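Long-range contacts in 4-carboxymuconolactone decarboxylase (Sinorhizobium meliloti, PDB 4G9Q), which belongs to the carboxymuconolactone decarboxylase family and probably has peroxiredoxin activity: residues A118-W123 / D186-D191; L155-E160 / L192-D197. All coordinates share one frame; numbering follows the deposited sequence.

In the fold
Both interactions bear on helix 178-192 and the residues that follow it, and their centres lie about 13 Å apart. Interaction 1 is the buried one: helix 107-120 meets helix 178-192 through side chains alone, mainly two tyrosines against a leucine. Interaction 2 lies at the surface, where the loop after helix 178-192 is joined to the chain that leads into helix 159-173; there a backbone hydrogen bond is added to leucine and proline contacts. The two touch at several points, among them O of L188 and N of W193, 2.9 Å apart in a probable hydrogen bond. Interaction 1 also adjoins a second subunit of the trimer far more extensively than interaction 2.

Interaction 1: A118-W123 / D186-D191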
loop_
_atom_site.group_PDB
_atom_site.type_symbol
_atom_site.label_atom_id
_atom_site.label_comp_id
_atom_site.label_asym_id
_atom_site.label_seq_id
_atom_site.Cartn_x
_atom_site.Cartn_y
_atom_site.Cartn_z
ATOM N N ALA A 118 -3.271 15.153 -0.585
ATOM C CA ALA A 118 -1.857 15.366 -0.928
ATOM C C ALA A 118 -1.025 15.339 0.353
ATOM O O ALA A 118 0.056 14.739 0.403
ATOM C CB ALA A 118 -1.668 16.685 -1.660
ATOM N N TYR A 119 -1.558 15.965 1.401
ATOM C CA TYR A 119 -0.879 16.009 2.691
ATOM C C TYR A 119 -1.046 14.721 3.488
ATOM O O TYR A 119 -0.097 14.257 4.110
ATOM C CB TYR A 119 -1.378 17.192 3.516
ATOM C CG TYR A 119 -0.985 18.527 2.937
ATOM C CD1 TYR A 119 0.229 19.130 3.281
ATOM C CD2 TYR A 119 -1.828 19.192 2.048
ATOM C CE1 TYR A 119 0.591 20.374 2.747
ATOM C CE2 TYR A 119 -1.473 20.424 1.507
ATOM C CZ TYR A 119 -0.269 21.005 1.857
ATOM O OH TYR A 119 0.065 22.224 1.323
ATOM N N TYR A 120 -2.247 14.143 3.470
ATOM C CA TYR A 120 -2.535 12.993 4.336
ATOM C C TYR A 120 -2.245 11.627 3.731
ATOM O O TYR A 120 -1.932 10.678 4.466
ATOM C CB TYR A 120 -3.946 13.083 4.942
ATOM C CG TYR A 120 -3.950 13.973 6.158
ATOM C CD1 TYR A 120 -3.663 13.454 7.419
ATOM C CD2 TYR A 120 -4.181 15.347 6.045
ATOM C CE1 TYR A 120 -3.632 14.265 8.540
ATOM C CE2 TYR A 120 -4.159 16.170 7.170
ATOM C CZ TYR A 120 -3.883 15.623 8.410
ATOM O OH TYR A 120 -3.850 16.417 9.530
ATOM N N SER A 121 -2.346 11.521 2.409
ATOM C CA SER A 121 -2.029 10.272 1.716
ATOM C C SER A 121 -0.678 10.355 1.012
ATOM O O SER A 121 0.015 9.345 0.859
ATOM C CB SER A 121 -3.132 9.895 0.729
ATOM O OG SER A 121 -4.367 9.700 1.405
ATOM N N GLY A 122 -0.295 11.556 0.598
ATOM C CA GLY A 122 0.992 11.749 -0.074
ATOM C C GLY A 122 0.814 12.419 -1.418
ATOM O O GLY A 122 -0.210 12.237 -2.079
ATOM N N TRP A 123 1.819 13.191 -1.826
ATOM C CA TRP A 123 1.710 14.029 -3.014
ATOM C C TRP A 123 1.410 13.220 -4.269
ATOM O O TRP A 123 0.578 13.620 -5.084
ATOM C CB TRP A 123 2.986 14.850 -3.209
ATOM C CG TRP A 123 2.705 16.301 -3.419
ATOM C CD1 TRP A 123 2.737 16.986 -4.599
ATOM C CD2 TRP A 123 2.339 17.247 -2.414
ATOM N NE1 TRP A 123 2.414 18.306 -4.391
ATOM C CE2 TRP A 123 2.168 18.495 -3.057
ATOM C CE3 TRP A 123 2.144 17.165 -1.027
ATOM C CZ2 TRP A 123 1.807 19.654 -2.362
ATOM C CZ3 TRP A 123 1.787 18.317 -0.335
ATOM C CH2 TRP A 123 1.621 19.547 -1.007
ATOM N N ASP A 186 2.126 25.081 10.723
ATOM C CA ASP A 186 1.941 26.120 9.701
ATOM C C ASP A 186 1.133 25.673 8.484
ATOM O O ASP A 186 0.261 26.414 8.012
ATOM C CB ASP A 186 3.290 26.674 9.238
ATOM C CG ASP A 186 4.020 27.446 10.327
ATOM O OD1 ASP A 186 3.381 27.867 11.320
ATOM O OD2 ASP A 186 5.244 27.640 10.171
ATOM N N TYR A 187 1.428 24.480 7.969
ATOM C CA TYR A 187 0.771 23.995 6.749
ATOM C C TYR A 187 -0.557 23.314 7.030
ATOM O O TYR A 187 -1.500 23.443 6.248
ATOM C CB TYR A 187 1.664 23.011 5.985
ATOM C CG TYR A 187 2.877 23.592 5.287
ATOM C CD1 TYR A 187 3.141 24.965 5.282
ATOM C CD2 TYR A 187 3.754 22.753 4.595
ATOM C CE1 TYR A 187 4.253 25.477 4.617
ATOM C CE2 TYR A 187 4.863 23.254 3.934
ATOM C CZ TYR A 187 5.109 24.614 3.950
ATOM O OH TYR A 187 6.213 25.105 3.287
ATOM N N LEU A 188 -0.634 22.564 8.128
ATOM C CA LEU A 188 -1.844 21.784 8.392
ATOM C C LEU A 188 -2.833 22.491 9.305
ATOM O O LEU A 188 -3.919 22.879 8.871
ATOM C CB LEU A 188 -1.520 20.389 8.938
ATOM C CG LEU A 188 -0.607 19.466 8.132
ATOM C CD1 LEU A 188 -0.677 18.070 8.730
ATOM C CD2 LEU A 188 -0.976 19.423 6.664
ATOM N N PHE A 189 -2.466 22.656 10.571
ATOM C CA PHE A 189 -3.447 23.122 11.542
ATOM C C PHE A 189 -3.773 24.613 11.475
ATOM O O PHE A 189 -4.879 25.008 11.831
ATOM C CB PHE A 189 -3.102 22.624 12.950
ATOM C CG PHE A 189 -3.280 21.146 13.093
ATOM C CD1 PHE A 189 -4.551 20.605 13.265
ATOM C CD2 PHE A 189 -2.194 20.289 12.982
ATOM C CE1 PHE A 189 -4.733 19.228 13.359
ATOM C CE2 PHE A 189 -2.362 18.913 13.085
ATOM C CZ PHE A 189 -3.632 18.383 13.275
ATOM N N ARG A 190 -2.843 25.418 10.971
ATOM C CA ARG A 190 -3.095 26.851 10.791
ATOM C C ARG A 190 -3.387 27.246 9.341
ATOM O O ARG A 190 -3.457 28.440 9.019
ATOM C CB ARG A 190 -1.950 27.687 11.377
ATOM C CG ARG A 190 -1.928 27.678 12.895
ATOM C CD ARG A 190 -0.935 28.682 13.462
ATOM N NE ARG A 190 -1.544 29.456 14.544
ATOM C CZ ARG A 190 -2.115 30.648 14.389
ATOM N NH1 ARG A 190 -2.149 31.233 13.196
ATOM N NH2 ARG A 190 -2.649 31.265 15.432
ATOM N N ASP A 191 -3.568 26.249 8.473
ATOM C CA ASP A 191 -3.953 26.503 7.081
ATOM C C ASP A 191 -4.915 25.453 6.536
ATOM O O ASP A 191 -6.114 25.711 6.445
ATOM C CB ASP A 191 -2.730 26.662 6.157
ATOM C CG ASP A 191 -3.123 26.884 4.698
ATOM O OD1 ASP A 191 -4.245 27.376 4.446
ATOM O OD2 ASP A 191 -2.317 26.566 3.793
#
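Apolar side-chain packing between two helices makes this buried contact: the last turn of helix 107-120 lies against helix 178-192, with no hydrogen bond across it. At the nearest point the backbones stay well apart, CA of Y119 and CA of L188 being 8.2 Å from each other, and side chains fill the interval. L188 does most of the bridging. Its CG stands beside the backbone N and anti to the carbonyl carbon (chi1 -56°), and from there the isopropyl fork divides between two neighbouring tyrosines. CD2 of L188 rests against CD1 of Y119 at 3.6 Å, close also to CG and CB of Y119, so it meets the ring near its root. The other branch goes to the phenol end of Y120, with CD1 of L188 3.7 Å from OH of Y120.

The chain carries two matches to the carboxymuconolactone decarboxylase family, and this contact joins a helix from each in an all-helical trimer. Y119 has further neighbours: CB of Y187 comes to 4.3 Å from CE1 of Y119, while CZ3 of W123 stands 3.8 Å above the centre of the Y119 ring. The hydroxyl of Y119 turns to a neighbouring subunit, hydrogen-bonding R60 there, and Y56 of that subunit meets the ring edge-to-face. Cutting L188 back to an alanine is likely to open a gap between the helices and leave both tyrosines without the methyl groups they pack on. Y120 has its polar end satisfied within the chain by a hydrogen bond to NE1 of W193. The same oxygen, OH of Y120, lies 4.2 Å from CZ of F189, whose ring stacks with that of W193.

Interaction 2: L155-E160 / L192-D197; sequences LPLDEE and LWLRPD
L155-E160 runs extended until D158 N-caps helix 159-173, whereas L192-R195 forms a type I beta turn, with N of R195 bonded to O of L192 at 3.2 Å. The two backbones come together at L155 and L194, where N of L155 donates to O of L194 at 2.7 Å. This bond is nearly straight (176° at the hydrogen), and the donor N lies in the carbonyl plane, on a lone pair of the oxygen.

Leucines flank it. L155 keeps CG beside its own backbone N (chi1 -59°), which brings the side chain to O of L194 and on to P196: CG of L155 is 3.4 Å from O of L194, and CD2 of L155 reaches CB of P196 at 3.9 Å. L194 in turn sends its fork toward L157, CD2 of L194 meeting CD1 of L157 at 3.9 Å as the two side chains cross. The CB of R195 is directed away from L155-E160, and its NE forms a salt bridge with E112 of helix 107-120.

With one short, well-aligned backbone bond bordered by aliphatic groups, the polar link between the two segments does not depend on a charged or polar side chain, and the leucines probably shield it partly from water.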
loop_
_atom_site.group_PDB
_atom_site.type_symbol
_atom_site.label_atom_id
_atom_site.label_comp_id
_atom_site.label_asym_id
_atom_site.label_seq_id
_atom_site.Cartn_x
_atom_site.Cartn_y
_atom_site.Cartn_z
ATOM N N LEU A 155 -11.551 29.439 8.014
ATOM C CA LEU A 155 -12.515 29.167 9.076
ATOM C C LEU A 155 -11.920 29.576 10.429
ATOM O O LEU A 155 -10.696 29.690 10.558
ATOM C CB LEU A 155 -12.911 27.682 9.069
ATOM C CG LEU A 155 -13.549 27.158 7.775
ATOM C CD1 LEU A 155 -13.650 25.631 7.817
ATOM C CD2 LEU A 155 -14.917 27.787 7.515
ATOM N N PRO A 156 -12.782 29.821 11.439
ATOM C CA PRO A 156 -12.305 30.201 12.768
ATOM C C PRO A 156 -11.435 29.120 13.398
ATOM O O PRO A 156 -11.749 27.931 13.303
ATOM C CB PRO A 156 -13.602 30.352 13.571
ATOM C CG PRO A 156 -14.621 30.698 12.560
ATOM C CD PRO A 156 -14.253 29.879 11.358
ATOM N N LEU A 157 -10.339 29.542 14.014
ATOM C CA LEU A 157 -9.444 28.623 14.707
ATOM C C LEU A 157 -9.747 28.622 16.202
ATOM O O LEU A 157 -9.875 29.682 16.811
ATOM C CB LEU A 157 -7.985 29.021 14.459
ATOM C CG LEU A 157 -6.873 28.206 15.136
ATOM C CD1 LEU A 157 -6.784 26.788 14.574
ATOM C CD2 LEU A 157 -5.553 28.927 14.984
ATOM N N ASP A 158 -9.879 27.426 16.772
ATOM C CA ASP A 158 -9.987 27.256 18.218
ATOM C C ASP A 158 -8.581 27.418 18.785
ATOM O O ASP A 158 -7.812 26.455 18.852
ATOM C CB ASP A 158 -10.573 25.875 18.544
ATOM C CG ASP A 158 -10.809 25.653 20.038
ATOM O OD1 ASP A 158 -10.277 26.412 20.881
ATOM O OD2 ASP A 158 -11.529 24.688 20.369
ATOM N N GLU A 159 -8.255 28.651 19.171
ATOM C CA GLU A 159 -6.891 29.032 19.551
ATOM C C GLU A 159 -6.355 28.276 20.764
ATOM O O GLU A 159 -5.164 27.961 20.822
ATOM C CB GLU A 159 -6.793 30.541 19.792
ATOM C CG GLU A 159 -6.862 31.400 18.527
ATOM C CD GLU A 159 -5.546 31.465 17.754
ATOM O OE1 GLU A 159 -4.562 30.798 18.151
ATOM O OE2 GLU A 159 -5.493 32.193 16.740
ATOM N N GLU A 160 -7.235 27.990 21.722
ATOM C CA GLU A 160 -6.841 27.284 22.938
ATOM C C GLU A 160 -6.522 25.821 22.653
ATOM O O GLU A 160 -5.514 25.298 23.139
ATOM C CB GLU A 160 -7.920 27.398 24.016
ATOM C CG GLU A 160 -7.410 27.082 25.421
ATOM C CD GLU A 160 -8.486 27.181 26.488
ATOM O OE1 GLU A 160 -9.449 27.963 26.313
ATOM O OE2 GLU A 160 -8.361 26.477 27.514
ATOM N N LEU A 192 -4.395 24.271 6.184
ATOM C CA LEU A 192 -5.204 23.224 5.552
ATOM C C LEU A 192 -6.544 22.980 6.261
ATOM O O LEU A 192 -7.595 22.960 5.610
ATOM C CB LEU A 192 -4.403 21.910 5.423
ATOM C CG LEU A 192 -5.064 20.740 4.670
ATOM C CD1 LEU A 192 -5.273 21.057 3.196
ATOM C CD2 LEU A 192 -4.231 19.469 4.834
ATOM N N TRP A 193 -6.503 22.826 7.584
ATOM C CA TRP A 193 -7.691 22.494 8.374
ATOM C C TRP A 193 -8.674 23.652 8.505
ATOM O O TRP A 193 -9.831 23.445 8.866
ATOM C CB TRP A 193 -7.299 21.940 9.752
ATOM C CG TRP A 193 -6.915 20.495 9.658
ATOM C CD1 TRP A 193 -5.657 19.982 9.583
ATOM C CD2 TRP A 193 -7.811 19.384 9.586
ATOM N NE1 TRP A 193 -5.710 18.607 9.481
ATOM C CE2 TRP A 193 -7.022 18.215 9.479
ATOM C CE3 TRP A 193 -9.206 19.258 9.621
ATOM C CZ2 TRP A 193 -7.584 16.933 9.397
ATOM C CZ3 TRP A 193 -9.765 17.980 9.537
ATOM C CH2 TRP A 193 -8.949 16.838 9.430
ATOM N N LEU A 194 -8.211 24.857 8.183
ATOM C CA LEU A 194 -9.055 26.054 8.212
ATOM C C LEU A 194 -9.563 26.467 6.828
ATOM O O LEU A 194 -10.334 27.428 6.699
ATOM C CB LEU A 194 -8.290 27.212 8.864
ATOM C CG LEU A 194 -7.682 26.910 10.237
ATOM C CD1 LEU A 194 -6.887 28.112 10.736
ATOM C CD2 LEU A 194 -8.755 26.483 11.255
ATOM N N ARG A 195 -9.146 25.747 5.790
ATOM C CA ARG A 195 -9.631 26.028 4.444
ATOM C C ARG A 195 -11.129 25.719 4.353
ATOM O O ARG A 195 -11.568 24.647 4.767
ATOM C CB ARG A 195 -8.817 25.252 3.406
ATOM C CG ARG A 195 -7.406 25.820 3.187
ATOM C CD ARG A 195 -6.566 24.899 2.290
ATOM N NE ARG A 195 -7.214 24.671 0.997
ATOM C CZ ARG A 195 -7.107 25.471 -0.062
ATOM N NH1 ARG A 195 -6.352 26.567 -0.018
ATOM N NH2 ARG A 195 -7.754 25.166 -1.176
ATOM N N PRO A 196 -11.929 26.674 3.846
ATOM C CA PRO A 196 -13.391 26.501 3.923
ATOM C C PRO A 196 -14.026 25.568 2.882
ATOM O O PRO A 196 -15.217 25.256 2.985
ATOM C CB PRO A 196 -13.918 27.935 3.743
ATOM C CG PRO A 196 -12.871 28.606 2.897
ATOM C CD PRO A 196 -11.556 28.033 3.401
ATOM N N ASP A 197 -13.242 25.110 1.909
ATOM C CA ASP A 197 -13.776 24.370 0.760
ATOM C C ASP A 197 -14.283 22.968 1.117
ATOM O O ASP A 197 -15.044 22.362 0.360
ATOM C CB ASP A 197 -12.741 24.347 -0.365
ATOM C CG ASP A 197 -12.075 25.707 -0.556
ATOM O OD1 ASP A 197 -12.503 26.444 -1.471
ATOM O OD2 ASP A 197 -11.159 26.051 0.240
#